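Local coordinates for kelch repeat and BTB domain-containing protein A55 (Vaccinia virus WR, PDB 6I2M) that probably serves as a substrate-specific adapter of CUL3-containing E3 ubiquitin ligases, its BTB domain interacting with CUL3 so that host proteins are ubiquitinated and degraded, at residues Leu118-Tyr127 with Ile138-Asn149; Ser40-Ile48 with Ala98-Ala106. All coordinates share one frame; numbering follows the deposited sequence.

Contact 1. Residues Leu118-Tyr127 with Ile138-Asn149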
# COMPACT_ATOMS: atom_id res chain seq x y z
N LEU A 118 13.39 -27.75 -0.20
CA LEU A 118 14.75 -28.27 -0.25
C LEU A 118 14.75 -29.81 -0.30
O LEU A 118 14.87 -30.48 0.73
CB LEU A 118 15.62 -27.72 0.89
CG LEU A 118 17.15 -27.78 0.72
CD1 LEU A 118 17.63 -26.90 -0.43
CD2 LEU A 118 17.85 -27.34 1.99
N CYS A 119 14.57 -30.35 -1.52
CA CYS A 119 14.54 -31.79 -1.81
C CYS A 119 15.96 -32.33 -2.03
O CYS A 119 16.92 -31.56 -2.01
CB CYS A 119 13.64 -32.07 -3.01
SG CYS A 119 11.94 -31.47 -2.84
N SER A 120 16.09 -33.65 -2.25
CA SER A 120 17.36 -34.32 -2.53
C SER A 120 17.90 -33.89 -3.91
O SER A 120 19.11 -33.72 -4.07
CB SER A 120 17.21 -35.83 -2.46
OG SER A 120 16.20 -36.30 -3.33
N LYS A 121 17.00 -33.69 -4.88
CA LYS A 121 17.32 -33.26 -6.25
C LYS A 121 17.67 -31.76 -6.34
O LYS A 121 18.29 -31.34 -7.32
CB LYS A 121 16.19 -33.63 -7.23
CG LYS A 121 14.81 -33.09 -6.84
CD LYS A 121 13.69 -33.92 -7.45
CE LYS A 121 12.33 -33.56 -6.87
NZ LYS A 121 12.16 -34.09 -5.49
N ASN A 122 17.28 -30.96 -5.32
CA ASN A 122 17.51 -29.52 -5.26
C ASN A 122 18.75 -29.11 -4.46
O ASN A 122 19.53 -28.29 -4.96
CB ASN A 122 16.26 -28.80 -4.71
CG ASN A 122 15.01 -28.97 -5.53
OD1 ASN A 122 15.03 -29.02 -6.77
ND2 ASN A 122 13.87 -29.04 -4.86
N CYS A 123 18.92 -29.67 -3.24
CA CYS A 123 20.01 -29.38 -2.29
C CYS A 123 21.41 -29.36 -2.91
O CYS A 123 22.23 -28.52 -2.53
CB CYS A 123 19.95 -30.35 -1.11
SG CYS A 123 20.27 -32.08 -1.54
N ILE A 124 21.68 -30.30 -3.84
CA ILE A 124 22.95 -30.44 -4.56
C ILE A 124 23.29 -29.17 -5.38
O ILE A 124 24.45 -28.77 -5.44
CB ILE A 124 22.96 -31.77 -5.39
CG1 ILE A 124 24.35 -32.07 -5.98
CG2 ILE A 124 21.85 -31.82 -6.46
CD1 ILE A 124 24.75 -33.53 -5.90
N ASP A 125 22.26 -28.51 -5.95
CA ASP A 125 22.39 -27.29 -6.74
C ASP A 125 22.41 -26.03 -5.87
O ASP A 125 23.16 -25.10 -6.18
CB ASP A 125 21.26 -27.21 -7.79
CG ASP A 125 21.31 -26.02 -8.73
OD1 ASP A 125 22.41 -25.73 -9.26
OD2 ASP A 125 20.26 -25.39 -8.95
N PHE A 126 21.60 -25.99 -4.79
CA PHE A 126 21.50 -24.85 -3.88
C PHE A 126 22.74 -24.63 -3.00
O PHE A 126 22.94 -23.52 -2.51
CB PHE A 126 20.23 -24.93 -3.02
CG PHE A 126 18.97 -24.54 -3.76
CD1 PHE A 126 18.70 -23.21 -4.06
CD2 PHE A 126 18.04 -25.51 -4.14
CE1 PHE A 126 17.54 -22.86 -4.75
CE2 PHE A 126 16.88 -25.15 -4.83
CZ PHE A 126 16.63 -23.83 -5.13
N TYR A 127 23.58 -25.67 -2.82
CA TYR A 127 24.82 -25.57 -2.03
C TYR A 127 25.89 -24.78 -2.78
O TYR A 127 26.48 -23.86 -2.20
CB TYR A 127 25.33 -26.96 -1.61
CG TYR A 127 26.71 -26.95 -0.97
CD1 TYR A 127 26.88 -26.60 0.37
CD2 TYR A 127 27.84 -27.29 -1.71
CE1 TYR A 127 28.15 -26.58 0.95
CE2 TYR A 127 29.11 -27.27 -1.14
CZ TYR A 127 29.26 -26.92 0.20
OH TYR A 127 30.51 -26.91 0.77
N ILE A 138 21.38 -20.75 3.79
CA ILE A 138 21.04 -21.81 2.84
C ILE A 138 22.24 -22.77 2.67
O ILE A 138 22.03 -23.97 2.51
CB ILE A 138 20.48 -21.23 1.50
CG1 ILE A 138 19.13 -20.51 1.76
CG2 ILE A 138 20.31 -22.31 0.41
CD1 ILE A 138 18.70 -19.49 0.71
N GLU A 139 23.49 -22.25 2.77
CA GLU A 139 24.73 -23.03 2.67
C GLU A 139 24.81 -24.16 3.70
O GLU A 139 25.25 -25.25 3.36
CB GLU A 139 25.97 -22.13 2.77
CG GLU A 139 27.10 -22.52 1.83
CD GLU A 139 28.23 -23.35 2.42
OE1 GLU A 139 28.08 -23.89 3.54
OE2 GLU A 139 29.28 -23.46 1.75
N SER A 140 24.36 -23.89 4.94
CA SER A 140 24.33 -24.87 6.03
C SER A 140 23.18 -25.87 5.85
O SER A 140 23.37 -27.06 6.10
CB SER A 140 24.22 -24.17 7.38
OG SER A 140 25.34 -23.33 7.62
N ALA A 141 21.99 -25.38 5.42
CA ALA A 141 20.78 -26.18 5.20
C ALA A 141 20.91 -27.16 4.03
O ALA A 141 20.48 -28.30 4.15
CB ALA A 141 19.59 -25.27 5.00
N SER A 142 21.51 -26.70 2.91
CA SER A 142 21.75 -27.52 1.71
C SER A 142 22.81 -28.58 2.00
O SER A 142 22.72 -29.68 1.46
CB SER A 142 22.18 -26.65 0.54
OG SER A 142 21.18 -25.69 0.22
N PHE A 143 23.80 -28.24 2.86
CA PHE A 143 24.88 -29.12 3.29
C PHE A 143 24.30 -30.28 4.11
O PHE A 143 24.69 -31.42 3.90
CB PHE A 143 25.91 -28.33 4.11
CG PHE A 143 27.15 -29.09 4.53
CD1 PHE A 143 28.23 -29.22 3.67
CD2 PHE A 143 27.25 -29.62 5.81
CE1 PHE A 143 29.39 -29.90 4.07
CE2 PHE A 143 28.40 -30.31 6.21
CZ PHE A 143 29.46 -30.44 5.34
N ASN A 144 23.36 -29.97 5.03
CA ASN A 144 22.68 -30.95 5.88
C ASN A 144 21.79 -31.89 5.06
O ASN A 144 21.74 -33.09 5.35
CB ASN A 144 21.85 -30.26 6.98
CG ASN A 144 22.66 -29.50 8.00
OD1 ASN A 144 23.73 -29.93 8.45
ND2 ASN A 144 22.15 -28.35 8.41
N THR A 145 21.12 -31.35 4.02
CA THR A 145 20.24 -32.10 3.12
C THR A 145 21.07 -32.98 2.16
O THR A 145 20.59 -34.03 1.73
CB THR A 145 19.22 -31.17 2.44
OG1 THR A 145 18.71 -30.25 3.40
CG2 THR A 145 18.06 -31.93 1.80
N ILE A 146 22.33 -32.58 1.85
CA ILE A 146 23.25 -33.36 1.02
C ILE A 146 23.75 -34.55 1.83
O ILE A 146 23.74 -35.68 1.33
CB ILE A 146 24.40 -32.48 0.43
CG1 ILE A 146 23.93 -31.76 -0.85
CG2 ILE A 146 25.70 -33.28 0.16
CD1 ILE A 146 24.72 -30.53 -1.21
N LEU A 147 24.16 -34.30 3.10
CA LEU A 147 24.67 -35.29 4.04
C LEU A 147 23.64 -36.38 4.41
O LEU A 147 24.04 -37.52 4.64
CB LEU A 147 25.21 -34.59 5.30
CG LEU A 147 26.74 -34.44 5.41
CD1 LEU A 147 27.30 -33.46 4.39
CD2 LEU A 147 27.14 -33.98 6.79
N GLN A 148 22.33 -36.04 4.43
CA GLN A 148 21.26 -37.00 4.74
C GLN A 148 20.81 -37.81 3.50
O GLN A 148 20.06 -38.78 3.65
CB GLN A 148 20.08 -36.33 5.47
CG GLN A 148 19.26 -35.34 4.63
CD GLN A 148 18.25 -34.57 5.45
OE1 GLN A 148 18.57 -33.92 6.45
NE2 GLN A 148 16.99 -34.62 5.03
N ASN A 149 21.27 -37.42 2.29
CA ASN A 149 20.96 -38.08 1.02
C ASN A 149 22.24 -38.36 0.19
O ASN A 149 22.16 -38.51 -1.03
CB ASN A 149 19.95 -37.23 0.22
CG ASN A 149 18.61 -37.05 0.88
OD1 ASN A 149 17.83 -37.99 1.04
ND2 ASN A 149 18.30 -35.82 1.26

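Contact 2. Residues Ser40-Ile48 with Ala98-Ala106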
# COMPACT_ATOMS: atom_id res chain seq x y z
N SER A 40 11.68 3.00 -3.57
CA SER A 40 12.43 3.38 -2.37
C SER A 40 11.83 2.82 -1.07
O SER A 40 12.56 2.61 -0.10
CB SER A 40 12.57 4.89 -2.29
OG SER A 40 13.37 5.38 -3.36
N GLY A 41 10.52 2.58 -1.08
CA GLY A 41 9.77 2.05 0.06
C GLY A 41 10.06 0.60 0.38
O GLY A 41 10.16 0.24 1.56
N ALA A 42 10.17 -0.25 -0.65
CA ALA A 42 10.43 -1.69 -0.51
C ALA A 42 11.91 -2.03 -0.62
O ALA A 42 12.42 -2.81 0.19
CB ALA A 42 9.62 -2.48 -1.52
N SER A 43 12.61 -1.47 -1.63
CA SER A 43 14.03 -1.69 -1.86
C SER A 43 14.84 -0.53 -1.28
O SER A 43 14.56 0.63 -1.60
CB SER A 43 14.31 -1.85 -3.36
OG SER A 43 15.70 -1.84 -3.66
N GLU A 44 15.81 -0.85 -0.41
CA GLU A 44 16.66 0.16 0.23
C GLU A 44 17.76 0.69 -0.70
O GLU A 44 18.35 1.74 -0.40
CB GLU A 44 17.21 -0.35 1.56
CG GLU A 44 17.35 0.74 2.61
CD GLU A 44 17.60 0.25 4.03
OE1 GLU A 44 16.71 -0.42 4.59
OE2 GLU A 44 18.68 0.56 4.58
N TYR A 45 18.03 -0.01 -1.83
CA TYR A 45 19.01 0.39 -2.84
C TYR A 45 18.56 1.70 -3.48
O TYR A 45 19.35 2.64 -3.55
CB TYR A 45 19.18 -0.70 -3.92
CG TYR A 45 20.21 -0.38 -4.99
CD1 TYR A 45 19.84 0.21 -6.19
CD2 TYR A 45 21.56 -0.69 -4.80
CE1 TYR A 45 20.78 0.51 -7.17
CE2 TYR A 45 22.51 -0.40 -5.78
CZ TYR A 45 22.12 0.21 -6.96
OH TYR A 45 23.05 0.49 -7.92
N PHE A 46 17.29 1.76 -3.92
CA PHE A 46 16.66 2.94 -4.53
C PHE A 46 16.51 4.07 -3.51
O PHE A 46 16.62 5.24 -3.88
CB PHE A 46 15.30 2.58 -5.15
CG PHE A 46 15.38 1.65 -6.34
CD1 PHE A 46 15.22 0.28 -6.19
CD2 PHE A 46 15.60 2.15 -7.62
CE1 PHE A 46 15.28 -0.58 -7.29
CE2 PHE A 46 15.67 1.29 -8.72
CZ PHE A 46 15.51 -0.07 -8.55
N SER A 47 16.28 3.72 -2.22
CA SER A 47 16.14 4.68 -1.12
C SER A 47 17.45 5.45 -0.91
O SER A 47 17.42 6.67 -0.73
CB SER A 47 15.74 3.96 0.17
OG SER A 47 15.45 4.88 1.21
N ILE A 48 18.59 4.75 -0.97
CA ILE A 48 19.91 5.35 -0.84
C ILE A 48 20.31 6.03 -2.16
O ILE A 48 21.01 7.05 -2.13
CB ILE A 48 20.95 4.31 -0.31
CG1 ILE A 48 20.63 3.94 1.16
CG2 ILE A 48 22.39 4.83 -0.43
CD1 ILE A 48 21.02 2.56 1.56
N ALA A 98 17.38 -9.81 -5.43
CA ALA A 98 16.75 -9.28 -4.21
C ALA A 98 17.79 -8.98 -3.14
O ALA A 98 17.60 -8.05 -2.36
CB ALA A 98 15.72 -10.26 -3.68
N ASP A 99 18.89 -9.76 -3.12
CA ASP A 99 20.00 -9.59 -2.18
C ASP A 99 20.83 -8.34 -2.52
O ASP A 99 21.27 -7.64 -1.61
CB ASP A 99 20.89 -10.84 -2.15
CG ASP A 99 21.90 -10.91 -1.02
OD1 ASP A 99 21.69 -10.23 0.01
OD2 ASP A 99 22.89 -11.66 -1.15
N PHE A 100 21.02 -8.07 -3.83
CA PHE A 100 21.75 -6.91 -4.34
C PHE A 100 20.95 -5.63 -4.07
O PHE A 100 21.49 -4.68 -3.51
CB PHE A 100 22.06 -7.07 -5.84
CG PHE A 100 22.64 -5.85 -6.52
CD1 PHE A 100 21.83 -4.96 -7.20
CD2 PHE A 100 24.01 -5.59 -6.46
CE1 PHE A 100 22.37 -3.82 -7.81
CE2 PHE A 100 24.55 -4.45 -7.07
CZ PHE A 100 23.72 -3.58 -7.74
N LEU A 101 19.66 -5.61 -4.48
CA LEU A 101 18.75 -4.47 -4.31
C LEU A 101 18.29 -4.29 -2.86
O LEU A 101 17.71 -3.26 -2.52
CB LEU A 101 17.56 -4.56 -5.28
CG LEU A 101 17.89 -4.44 -6.78
CD1 LEU A 101 16.80 -5.07 -7.63
CD2 LEU A 101 18.13 -2.99 -7.20
N GLN A 102 18.57 -5.29 -1.99
CA GLN A 102 18.27 -5.35 -0.56
C GLN A 102 16.79 -5.10 -0.21
O GLN A 102 16.47 -4.21 0.57
CB GLN A 102 19.21 -4.43 0.25
CG GLN A 102 20.61 -5.03 0.48
CD GLN A 102 20.64 -6.20 1.43
OE1 GLN A 102 19.84 -6.32 2.36
NE2 GLN A 102 21.60 -7.10 1.23
N ILE A 103 15.91 -5.93 -0.80
CA ILE A 103 14.47 -5.90 -0.54
C ILE A 103 14.16 -7.01 0.49
O ILE A 103 14.27 -8.20 0.17
CB ILE A 103 13.57 -5.92 -1.82
CG1 ILE A 103 12.08 -6.19 -1.47
CG2 ILE A 103 14.10 -6.88 -2.90
CD1 ILE A 103 11.07 -5.87 -2.52
N GLY A 104 13.85 -6.59 1.71
CA GLY A 104 13.55 -7.47 2.84
C GLY A 104 12.35 -8.37 2.66
O GLY A 104 12.36 -9.52 3.09
N SER A 105 11.30 -7.82 2.02
CA SER A 105 10.03 -8.50 1.74
C SER A 105 10.19 -9.67 0.76
O SER A 105 9.49 -10.67 0.89
CB SER A 105 9.02 -7.49 1.19
OG SER A 105 8.73 -6.48 2.14
N ALA A 106 11.10 -9.53 -0.21
CA ALA A 106 11.38 -10.54 -1.24
C ALA A 106 12.47 -11.52 -0.85
O ALA A 106 12.40 -12.68 -1.26
CB ALA A 106 11.71 -9.86 -2.55

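Contact 1. Residues Leu118-Tyr127 with Ile138-Asn149
C123 and S142 are where the two backbones come nearest, their CA atoms 4.7 Å apart. The axes of 120-127 and 138-147 approach to 8.4 Å, and their directions differ by 136°, so the pair is antiparallel but strongly crossed. The small side chains of C123 and S142 are consistent with so close an approach, and here S142 CB rests against the carbonyl oxygen C123 O. The hydroxyl of S142 does not reach across for a polar partner. With chi1 at -60° it lies beside its own backbone N and donates to I138 O from above the carbonyl plane, sharing that acceptor with S142 N. T145 behaves alike: its OG1 turns back to A141 O, 2.7 Å away, approaching from the face opposite to T145 N. Both hydroxyl protons are thus spent within their own helix, and the oxygens meet the other segment through carbon contacts, S142 OG against F126 CB and T145 OG1 against L118 CD2. The same L118 methyl, coming from just before the helix, also meets A141 CB, while C123 SG lies 3.7 Å from I146 CG1.

Such helical hairpins build the BACK domain, the all-helical region that follows BTB in BTB-Kelch proteins, and both helices belong to it. Y127 is a knob, seated in a hole formed by E139, S142, F143 and I146. I146 CD1 touches Y127 CB at 3.6 Å, and Y127 CE1 reaches the edge of the F143 ring. The E139 carboxylate, its chain bent at chi2, crosses the Y127 ring obliquely with planes 45° apart; E139 OE2 is 3.4 Å from Y127 CE1. The other carboxylate oxygen, E139 OE1, forms a salt bridge with K169 of helix 164-171, a lysine that also makes a cation-pi contact with F143. At the far end, N149 ND2 donates to T145 O, and its amide lies against S120 CB.

Contact 2. Residues Ser40-Ile48 with Ala98-Ala106
A chi1 of 170° puts S43 OG opposite its own backbone N, and this turn of the side chain delivers the hydroxyl to L101 O across the contact. Y45 has nearly the same first torsion, which swings its ring out beside L101 and F100. S43 lies in the break between helices 36-42 and 44-49 of the BTB/POZ fold, Y45 at the start of the second helix, and this break is fitted against the one between 91-101 and 104-116. At the end of helix 91-101 the carbonyl of L101 is bonded from the facing segment. L101 O receives S43 OG at 2.7 Å, the donor tilted 32° from the carbonyl plane, and a weak second bond from Y45 N at 3.3 Å. Q102, with positive phi, then turns the chain away from helical geometry, leading to I103, which holds the N-cap position of the next helix.

Apolar groups close in beside this polar core. L101 CD2 lies obliquely to two rings, 3.8 Å from Y45 CD1 and 3.7 Å from F46 CE1. F100 CE1 stands over one face of Y45, offset toward its rim; the rings cross obliquely, planes 38° apart and centroids 5.2 Å apart. A chain of another protein in the assembly meets this same surface: a basic side chain of that chain hydrogen-bonds Y45 OH, and the E44 carboxylate is salt-bridged to that other protein, consistent with the CUL3-binding role of the BTB domain. A second copy of A55 also touches the region, with L7 of that subunit against A42. Alongside, I103 stretches its CG1 branch past A42 O and brings its terminal CD1 to 3.8 Å from A42 CB.

Two contacts in series illustrate how a modular adapter is assembled. Contact 2 closes before contact 1 opens, and their centres, on opposite sides of the chain's centre, are 27 Å apart; the nearest atoms are about 9 Å apart, without touching. Contact 2 lies within the BTB/POZ domain, joining helices 36-42 and 44-49 to 91-101 and 104-116, whereas contact 1 pairs helices 120-132 and 136-147 of the BACK region. Helix 104-116 connects them: it begins in contact 2, is followed directly by helix 120-132, and packs through I114 and L115 against contact 1. The partner-binding surface and the helical region leading toward the Kelch repeats are thus structurally continuous.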